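Long-range contacts in ornithine decarboxylase (Entamoeba histolytica, PDB 4AIB), which probably catalyses the pyridoxal 5'-phosphate-dependent decarboxylation of L-ornithine to putrescine, the entry step of polyamine synthesis, as a homodimer: residues K285-T290 with K323-I328; C313-V318 with G351-L356. One frame throughout, in Å; residues are numbered along the deposited sequence.

Contact 1. Residues K285-T290 with K323-I328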
ATOM      1  N   LYS A 285     -19.229  -1.785 -27.685  1.00 65.00           N
ATOM      2  CA  LYS A 285     -17.864  -1.417 -27.313  1.00 64.44           C
ATOM      3  C   LYS A 285     -17.735  -0.786 -25.928  1.00 62.69           C
ATOM      4  O   LYS A 285     -18.459   0.151 -25.583  1.00 62.57           O
ATOM      5  CB  LYS A 285     -17.235  -0.508 -28.383  1.00 64.42           C
ATOM      6  CG  LYS A 285     -18.070   0.707 -28.775  1.00 64.84           C
ATOM      7  CD  LYS A 285     -17.777   1.166 -30.197  1.00 63.77           C
ATOM      8  CE  LYS A 285     -16.517   2.014 -30.286  1.00 61.64           C
ATOM      9  NZ  LYS A 285     -16.198   2.381 -31.693  1.00 58.56           N
ATOM     10  N   GLN A 286     -16.817  -1.335 -25.136  1.00 60.15           N
ATOM     11  CA  GLN A 286     -16.368  -0.703 -23.899  1.00 57.14           C
ATOM     12  C   GLN A 286     -14.965  -0.150 -24.130  1.00 54.11           C
ATOM     13  O   GLN A 286     -14.189  -0.716 -24.904  1.00 52.92           O
ATOM     14  CB  GLN A 286     -16.392  -1.688 -22.721  1.00 59.53           C
ATOM     15  CG  GLN A 286     -15.651  -3.002 -22.943  1.00 63.51           C
ATOM     16  CD  GLN A 286     -15.396  -3.772 -21.656  1.00 67.50           C
ATOM     17  OE1 GLN A 286     -16.099  -3.600 -20.659  1.00 68.58           O
ATOM     18  NE2 GLN A 286     -14.384  -4.633 -21.679  1.00 69.86           N
ATOM     19  N   ILE A 287     -14.646   0.966 -23.479  1.00 51.93           N
ATOM     20  CA  ILE A 287     -13.356   1.622 -23.690  1.00 48.93           C
ATOM     21  C   ILE A 287     -12.526   1.658 -22.408  1.00 49.05           C
ATOM     22  O   ILE A 287     -12.936   2.244 -21.405  1.00 48.42           O
ATOM     23  CB  ILE A 287     -13.512   3.047 -24.272  1.00 20.00           C
ATOM     24  CG1 ILE A 287     -14.565   3.068 -25.389  1.00 20.00           C
ATOM     25  CG2 ILE A 287     -12.171   3.547 -24.796  1.00 20.00           C
ATOM     26  CD1 ILE A 287     -15.009   4.452 -25.814  1.00 20.00           C
ATOM     27  N   GLU A 288     -11.357   1.024 -22.458  1.00 48.60           N
ATOM     28  CA  GLU A 288     -10.433   0.987 -21.327  1.00 49.08           C
ATOM     29  C   GLU A 288      -9.498   2.191 -21.337  1.00 48.45           C
ATOM     30  O   GLU A 288      -8.967   2.569 -22.381  1.00 49.56           O
ATOM     31  CB  GLU A 288      -9.620  -0.311 -21.337  1.00 50.37           C
ATOM     32  CG  GLU A 288     -10.397  -1.540 -20.886  1.00 53.90           C
ATOM     33  CD  GLU A 288      -9.693  -2.842 -21.226  1.00 54.05           C
ATOM     34  OE1 GLU A 288      -8.480  -2.957 -20.951  1.00 52.49           O
ATOM     35  OE2 GLU A 288     -10.356  -3.758 -21.761  1.00 53.76           O
ATOM     36  N   TYR A 289      -9.303   2.788 -20.164  1.00 47.02           N
ATOM     37  CA  TYR A 289      -8.428   3.947 -20.025  1.00 46.09           C
ATOM     38  C   TYR A 289      -7.357   3.719 -18.968  1.00 47.84           C
ATOM     39  O   TYR A 289      -7.556   2.959 -18.018  1.00 48.79           O
ATOM     40  CB  TYR A 289      -9.242   5.200 -19.691  1.00 42.59           C
ATOM     41  CG  TYR A 289     -10.173   5.640 -20.798  1.00 40.52           C
ATOM     42  CD1 TYR A 289      -9.712   6.434 -21.848  1.00 39.80           C
ATOM     43  CD2 TYR A 289     -11.516   5.267 -20.796  1.00 40.28           C
ATOM     44  CE1 TYR A 289     -10.560   6.841 -22.865  1.00 41.11           C
ATOM     45  CE2 TYR A 289     -12.373   5.669 -21.808  1.00 39.96           C
ATOM     46  CZ  TYR A 289     -11.891   6.456 -22.838  1.00 41.06           C
ATOM     47  OH  TYR A 289     -12.739   6.857 -23.846  1.00 41.26           O
ATOM     48  N   THR A 290      -6.217   4.375 -19.147  1.00 47.96           N
ATOM     49  CA  THR A 290      -5.134   4.296 -18.180  1.00 47.24           C
ATOM     50  C   THR A 290      -4.852   5.684 -17.616  1.00 47.35           C
ATOM     51  O   THR A 290      -4.329   6.566 -18.307  1.00 46.40           O
ATOM     52  CB  THR A 290      -3.874   3.650 -18.788  1.00 48.48           C
ATOM     53  OG1 THR A 290      -4.238   2.411 -19.408  1.00 48.28           O
ATOM     54  CG2 THR A 290      -2.829   3.379 -17.712  1.00 48.03           C
ATOM     55  N   LYS A 323     -22.711  10.328 -26.856  1.00 74.41           N
ATOM     56  CA  LYS A 323     -22.310   8.921 -27.007  1.00 71.45           C
ATOM     57  C   LYS A 323     -21.553   8.393 -25.785  1.00 69.72           C
ATOM     58  O   LYS A 323     -20.321   8.324 -25.784  1.00 69.37           O
ATOM     59  CB  LYS A 323     -21.504   8.694 -28.299  1.00 70.14           C
ATOM     60  CG  LYS A 323     -22.245   9.004 -29.596  1.00 68.52           C
ATOM     61  CD  LYS A 323     -22.035  10.441 -30.062  1.00 64.94           C
ATOM     62  CE  LYS A 323     -20.644  10.655 -30.641  1.00 63.02           C
ATOM     63  NZ  LYS A 323     -20.385  12.087 -30.960  1.00 61.04           N
ATOM     64  N   MET A 324     -22.300   8.029 -24.748  1.00 68.35           N
ATOM     65  CA  MET A 324     -21.716   7.490 -23.524  1.00 67.06           C
ATOM     66  C   MET A 324     -21.403   6.000 -23.643  1.00 66.91           C
ATOM     67  O   MET A 324     -22.256   5.205 -24.046  1.00 67.44           O
ATOM     68  CB  MET A 324     -22.635   7.747 -22.329  1.00 66.72           C
ATOM     69  CG  MET A 324     -22.198   8.896 -21.434  1.00 65.75           C
ATOM     70  SD  MET A 324     -22.189  10.513 -22.227  1.00 67.46           S
ATOM     71  CE  MET A 324     -21.679  11.533 -20.846  1.00 65.28           C
ATOM     72  N   TYR A 325     -20.172   5.638 -23.290  1.00 65.89           N
ATOM     73  CA  TYR A 325     -19.723   4.248 -23.309  1.00 64.37           C
ATOM     74  C   TYR A 325     -19.303   3.793 -21.913  1.00 62.97           C
ATOM     75  O   TYR A 325     -18.799   4.594 -21.122  1.00 62.40           O
ATOM     76  CB  TYR A 325     -18.551   4.072 -24.281  1.00 64.99           C
ATOM     77  CG  TYR A 325     -18.848   4.484 -25.708  1.00 65.97           C
ATOM     78  CD1 TYR A 325     -19.549   3.636 -26.568  1.00 67.33           C
ATOM     79  CD2 TYR A 325     -18.418   5.715 -26.202  1.00 65.44           C
ATOM     80  CE1 TYR A 325     -19.820   4.008 -27.876  1.00 67.01           C
ATOM     81  CE2 TYR A 325     -18.682   6.094 -27.510  1.00 65.52           C
ATOM     82  CZ  TYR A 325     -19.384   5.239 -28.342  1.00 65.95           C
ATOM     83  OH  TYR A 325     -19.650   5.610 -29.639  1.00 64.38           O
ATOM     84  N   GLU A 326     -19.516   2.512 -21.616  1.00 61.06           N
ATOM     85  CA  GLU A 326     -19.081   1.930 -20.347  1.00 59.52           C
ATOM     86  C   GLU A 326     -17.556   1.869 -20.309  1.00 57.27           C
ATOM     87  O   GLU A 326     -16.938   1.060 -21.005  1.00 57.22           O
ATOM     88  CB  GLU A 326     -19.687   0.536 -20.144  1.00 60.75           C
ATOM     89  CG  GLU A 326     -19.320  -0.116 -18.817  1.00 63.67           C
ATOM     90  CD  GLU A 326     -19.830  -1.542 -18.685  1.00 66.43           C
ATOM     91  OE1 GLU A 326     -20.049  -2.208 -19.719  1.00 66.16           O
ATOM     92  OE2 GLU A 326     -20.009  -2.000 -17.536  1.00 66.98           O
ATOM     93  N   SER A 327     -16.961   2.735 -19.495  1.00 55.51           N
ATOM     94  CA  SER A 327     -15.511   2.883 -19.453  1.00 51.70           C
ATOM     95  C   SER A 327     -14.891   2.260 -18.206  1.00 49.83           C
ATOM     96  O   SER A 327     -15.408   2.423 -17.097  1.00 49.58           O
ATOM     97  CB  SER A 327     -15.125   4.361 -19.556  1.00 51.01           C
ATOM     98  OG  SER A 327     -15.644   4.940 -20.743  1.00 51.27           O
ATOM     99  N   ILE A 328     -13.788   1.543 -18.413  1.00 48.21           N
ATOM    100  CA  ILE A 328     -12.999   0.946 -17.335  1.00 47.10           C
ATOM    101  C   ILE A 328     -11.713   1.751 -17.172  1.00 47.49           C
ATOM    102  O   ILE A 328     -10.895   1.821 -18.090  1.00 47.34           O
ATOM    103  CB  ILE A 328     -12.637  -0.533 -17.635  1.00 20.00           C
ATOM    104  CG1 ILE A 328     -13.892  -1.381 -17.908  1.00 20.00           C
ATOM    105  CG2 ILE A 328     -11.774  -1.124 -16.523  1.00 20.00           C
ATOM    106  CD1 ILE A 328     -14.653  -1.841 -16.678  1.00 20.00           C
TER
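Tyr325 lies obliquely against two side chains of the neighbouring strand. Ile287 reaches it with its terminal methyl, CD1 standing 3.7 Å from Tyr325 CD2, and Lys285 brings its aliphatic part to the other ortho and meta carbons, CG lying 3.8 Å from Tyr325 CE1. Both come from the same side of the ring plane, Ile287 by CD2 and CG, Lys285 by CD1 and CE1. At Ile287, CG1 is anti to the carbonyl carbon (chi1 -43°) and the chain then runs extended, which carries CD1 to the ring.

Two residues on, Ser327 comes to the edge of the Tyr289 ring, its OG near the ring plane and 3.5 Å from Tyr289 CE2. The same OG gives a hydrogen bond to Tyr325 O of its own strand, while Tyr289 OH bonds to Met348 N. The other face of the sheet carries Glu288 and Ile328, side by side and pointing the same way, with Glu288 CG 4.1 Å from Ile328 CB. The Glu288 carboxylate turns elsewhere: OE1 pairs with Arg277 in a salt bridge and also shares a hydrogen bond with Tyr330 OH.

Backbone bonds fix this register. The first, Ile287 N to Glu326 O, is weak at 3.4 Å. The next two are regular: Ile328 N to Ile287 O measures 3.2 Å. Tyr289 N to Ile328 O is 2.8 Å and nearly straight (169°). The two short strand segments run in the same sense, their axes 32° apart. Parallel bridges Ile287-Ser327 and Glu288-Ile328 place this pair in the mixed beta sheet of the C-terminal domain, the part that accompanies the TIM barrel in class-II ornithine decarboxylases.

Contact 2. Residues C313-V318 with G351-L356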
ATOM      1  N   CYS A 313     -15.572  13.465 -16.859  1.00 52.79           N
ATOM      2  CA  CYS A 313     -14.659  14.033 -17.843  1.00 51.10           C
ATOM      3  C   CYS A 313     -14.869  15.540 -17.952  1.00 48.94           C
ATOM      4  O   CYS A 313     -15.824  16.001 -18.579  1.00 48.21           O
ATOM      5  CB  CYS A 313     -14.840  13.362 -19.203  1.00 51.40           C
ATOM      6  SG  CYS A 313     -13.766  14.042 -20.483  1.00 53.25           S
ATOM      7  N   ILE A 314     -13.953  16.290 -17.344  1.00 47.45           N
ATOM      8  CA  ILE A 314     -14.066  17.744 -17.194  1.00 49.60           C
ATOM      9  C   ILE A 314     -13.764  18.529 -18.476  1.00 50.71           C
ATOM     10  O   ILE A 314     -14.356  19.586 -18.724  1.00 51.20           O
ATOM     11  CB  ILE A 314     -13.195  18.226 -16.000  1.00 20.00           C
ATOM     12  CG1 ILE A 314     -14.055  18.419 -14.751  1.00 20.00           C
ATOM     13  CG2 ILE A 314     -12.470  19.529 -16.297  1.00 20.00           C
ATOM     14  CD1 ILE A 314     -14.662  17.149 -14.205  1.00 20.00           C
ATOM     15  N   THR A 315     -12.854  17.992 -19.285  1.00 52.34           N
ATOM     16  CA  THR A 315     -12.360  18.659 -20.493  1.00 54.22           C
ATOM     17  C   THR A 315     -13.425  18.875 -21.567  1.00 55.35           C
ATOM     18  O   THR A 315     -13.389  19.878 -22.283  1.00 54.44           O
ATOM     19  CB  THR A 315     -11.188  17.879 -21.110  1.00 54.04           C
ATOM     20  OG1 THR A 315     -11.470  16.477 -21.038  1.00 54.09           O
ATOM     21  CG2 THR A 315      -9.901  18.171 -20.355  1.00 52.12           C
ATOM     22  N   GLN A 316     -14.360  17.934 -21.681  1.00 57.54           N
ATOM     23  CA  GLN A 316     -15.487  18.072 -22.604  1.00 59.37           C
ATOM     24  C   GLN A 316     -16.825  17.997 -21.868  1.00 60.34           C
ATOM     25  O   GLN A 316     -17.061  17.081 -21.077  1.00 58.55           O
ATOM     26  CB  GLN A 316     -15.416  17.043 -23.744  1.00 57.03           C
ATOM     27  CG  GLN A 316     -15.288  15.589 -23.305  1.00 55.15           C
ATOM     28  CD  GLN A 316     -15.245  14.610 -24.466  1.00 53.28           C
ATOM     29  OE1 GLN A 316     -15.704  13.475 -24.347  1.00 51.69           O
ATOM     30  NE2 GLN A 316     -14.690  15.043 -25.596  1.00 52.55           N
ATOM     31  N   LYS A 317     -17.686  18.977 -22.129  1.00 64.74           N
ATOM     32  CA  LYS A 317     -18.998  19.052 -21.493  1.00 68.39           C
ATOM     33  C   LYS A 317     -19.991  18.146 -22.216  1.00 70.74           C
ATOM     34  O   LYS A 317     -20.041  18.123 -23.448  1.00 70.82           O
ATOM     35  CB  LYS A 317     -19.499  20.503 -21.468  1.00 68.69           C
ATOM     36  CG  LYS A 317     -20.595  20.788 -20.448  1.00 71.29           C
ATOM     37  CD  LYS A 317     -21.987  20.661 -21.052  1.00 71.99           C
ATOM     38  CE  LYS A 317     -23.073  20.697 -19.988  1.00 71.71           C
ATOM     39  NZ  LYS A 317     -23.242  22.047 -19.381  1.00 71.98           N
ATOM     40  N   VAL A 318     -20.775  17.403 -21.439  1.00 73.59           N
ATOM     41  CA  VAL A 318     -21.772  16.480 -21.986  1.00 75.98           C
ATOM     42  C   VAL A 318     -22.949  17.220 -22.628  1.00 77.13           C
ATOM     43  O   VAL A 318     -23.676  17.961 -21.960  1.00 77.39           O
ATOM     44  CB  VAL A 318     -22.253  15.443 -20.929  1.00 76.10           C
ATOM     45  CG1 VAL A 318     -22.633  16.114 -19.613  1.00 74.90           C
ATOM     46  CG2 VAL A 318     -23.402  14.600 -21.468  1.00 75.42           C
ATOM     47  N   GLY A 351      -4.130  12.551 -23.596  1.00 42.69           N
ATOM     48  CA  GLY A 351      -3.304  13.729 -23.840  1.00 44.69           C
ATOM     49  C   GLY A 351      -4.130  14.996 -23.977  1.00 46.15           C
ATOM     50  O   GLY A 351      -3.598  16.105 -23.901  1.00 47.54           O
ATOM     51  N   LYS A 352      -5.436  14.826 -24.177  1.00 45.14           N
ATOM     52  CA  LYS A 352      -6.354  15.951 -24.336  1.00 44.81           C
ATOM     53  C   LYS A 352      -7.397  15.981 -23.219  1.00 43.45           C
ATOM     54  O   LYS A 352      -7.694  17.045 -22.674  1.00 43.61           O
ATOM     55  CB  LYS A 352      -7.027  15.898 -25.716  1.00 48.58           C
ATOM     56  CG  LYS A 352      -7.723  17.183 -26.153  1.00 53.49           C
ATOM     57  CD  LYS A 352      -9.210  17.169 -25.826  1.00 57.43           C
ATOM     58  CE  LYS A 352      -9.891  18.453 -26.271  1.00 58.63           C
ATOM     59  NZ  LYS A 352     -11.347  18.445 -25.955  1.00 57.47           N
ATOM     60  N   ASP A 353      -7.941  14.812 -22.882  1.00 41.31           N
ATOM     61  CA  ASP A 353      -9.007  14.700 -21.885  1.00 39.54           C
ATOM     62  C   ASP A 353      -8.496  14.388 -20.480  1.00 37.77           C
ATOM     63  O   ASP A 353      -7.490  13.694 -20.311  1.00 37.34           O
ATOM     64  CB  ASP A 353     -10.046  13.661 -22.320  1.00 40.67           C
ATOM     65  CG  ASP A 353     -10.923  14.151 -23.460  1.00 41.79           C
ATOM     66  OD1 ASP A 353     -11.726  15.085 -23.244  1.00 41.23           O
ATOM     67  OD2 ASP A 353     -10.819  13.596 -24.572  1.00 42.57           O
ATOM     68  N   TRP A 354      -9.204  14.910 -19.478  1.00 37.60           N
ATOM     69  CA  TRP A 354      -8.830  14.756 -18.073  1.00 36.88           C
ATOM     70  C   TRP A 354      -9.981  14.282 -17.228  1.00 36.67           C
ATOM     71  O   TRP A 354     -11.151  14.463 -17.585  1.00 36.75           O
ATOM     72  CB  TRP A 354      -8.292  16.072 -17.519  1.00 37.56           C
ATOM     73  CG  TRP A 354      -6.887  16.413 -17.962  1.00 40.08           C
ATOM     74  CD1 TRP A 354      -6.444  16.696 -19.252  1.00 40.24           C
ATOM     75  CD2 TRP A 354      -5.690  16.542 -17.116  1.00 40.98           C
ATOM     76  NE1 TRP A 354      -5.101  16.970 -19.262  1.00 38.67           N
ATOM     77  CE2 TRP A 354      -4.587  16.896 -18.017  1.00 39.27           C
ATOM     78  CE3 TRP A 354      -5.431  16.401 -15.756  1.00 42.83           C
ATOM     79  CZ2 TRP A 354      -3.294  17.094 -17.554  1.00 40.99           C
ATOM     80  CZ3 TRP A 354      -4.122  16.602 -15.302  1.00 42.65           C
ATOM     81  CH2 TRP A 354      -3.081  16.941 -16.182  1.00 42.27           C
ATOM     82  N   LEU A 355      -9.652  13.673 -16.092  1.00 35.24           N
ATOM     83  CA  LEU A 355     -10.644  13.161 -15.151  1.00 32.90           C
ATOM     84  C   LEU A 355     -10.531  13.871 -13.809  1.00 33.77           C
ATOM     85  O   LEU A 355      -9.432  14.035 -13.285  1.00 34.81           O
ATOM     86  CB  LEU A 355     -10.451  11.656 -14.939  1.00 30.39           C
ATOM     87  CG  LEU A 355     -11.064  10.624 -15.891  1.00 29.68           C
ATOM     88  CD1 LEU A 355     -10.502  10.719 -17.300  1.00 30.47           C
ATOM     89  CD2 LEU A 355     -10.837   9.229 -15.333  1.00 26.89           C
ATOM     90  N   LEU A 356     -11.668  14.291 -13.260  1.00 34.09           N
ATOM     91  CA  LEU A 356     -11.709  14.826 -11.902  1.00 34.63           C
ATOM     92  C   LEU A 356     -12.401  13.841 -10.967  1.00 37.14           C
ATOM     93  O   LEU A 356     -13.565  13.493 -11.171  1.00 38.99           O
ATOM     94  CB  LEU A 356     -12.403  16.196 -11.859  1.00 32.19           C
ATOM     95  CG  LEU A 356     -12.868  16.776 -10.511  1.00 32.63           C
ATOM     96  CD1 LEU A 356     -11.699  17.175  -9.621  1.00 32.54           C
ATOM     97  CD2 LEU A 356     -13.796  17.964 -10.722  1.00 31.53           C
TER
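Thr315, with 75 Å² buried by the other segment, meets Asp353 and Trp354 through both branches of its side chain. Its hydroxyl donates to Asp353 OD1 at 2.6 Å, using the carboxylate's anti lone pair, the one directed away from OD2. The same OG1 accepts the amide of Trp354, N to OG1 measuring 3.2 Å with a donor angle of 155°. One hydroxyl is therefore gripped as donor and acceptor at once. While OG1 sits between the backbone N and the carbonyl carbon (chi1 41°), CG2, anti to the carbonyl carbon, faces the same segment: it lies 3.4 Å from Lys352 O and against CB and CD1 of Trp354, meeting the indole obliquely.

Ile314, with 58 Å² of its surface buried by the other segment, supplies the apolar half. Its CD1 closes on Leu356 CB at 3.4 Å and on Leu356 CD2 at 3.7 Å, the two side chains crossing at a slant. Lys9 and Leu13 of helix 6-16 also touch Ile314. Ile314 N makes a weak hydrogen bond to Trp354 O (3.4 Å, 143°).

Asp353 has 51 Å² buried, and OD1 makes its nearest approaches. Besides Thr315, that oxygen has Cys313 SG 3.6 Å away and Gln316 CG at the same distance, both packing neighbours. OD2 accepts the backbone N of Glu349, so the two carboxylate oxygens have separate donors. Trp354, nearly as well covered, sends its indole away toward Ile16 of helix 6-16 and strand 267-281.

Chemically, the loop 313-318 is held by a short relay running from the Trp354 amide through the Thr315 hydroxyl to the Asp353 carboxylate. Because a backbone N-H and a hydroxyl donate to its two oxygens, this buried carboxylate is probably stabilised in its ionised form.

Overall arrangement
Along the chain, strand 284-291 comes first, then the loop 313-318, then strand 324-330, and finally strand 354-360. Contact 1 closes the excursion between the first and third of these, contact 2 that between the second and fourth; since their segments alternate, the two closures cross instead of nesting. Each spans 32 intervening residues, without helix. Their centres are 14 Å apart, and they meet directly where Met324 CE packs on Val318 CG2 at 3.6 Å. Both belong to one mixed sheet: contact 1 joins two of its strands in parallel, while contact 2 brings the connecting loop onto strand 354-360, beside helix 6-16.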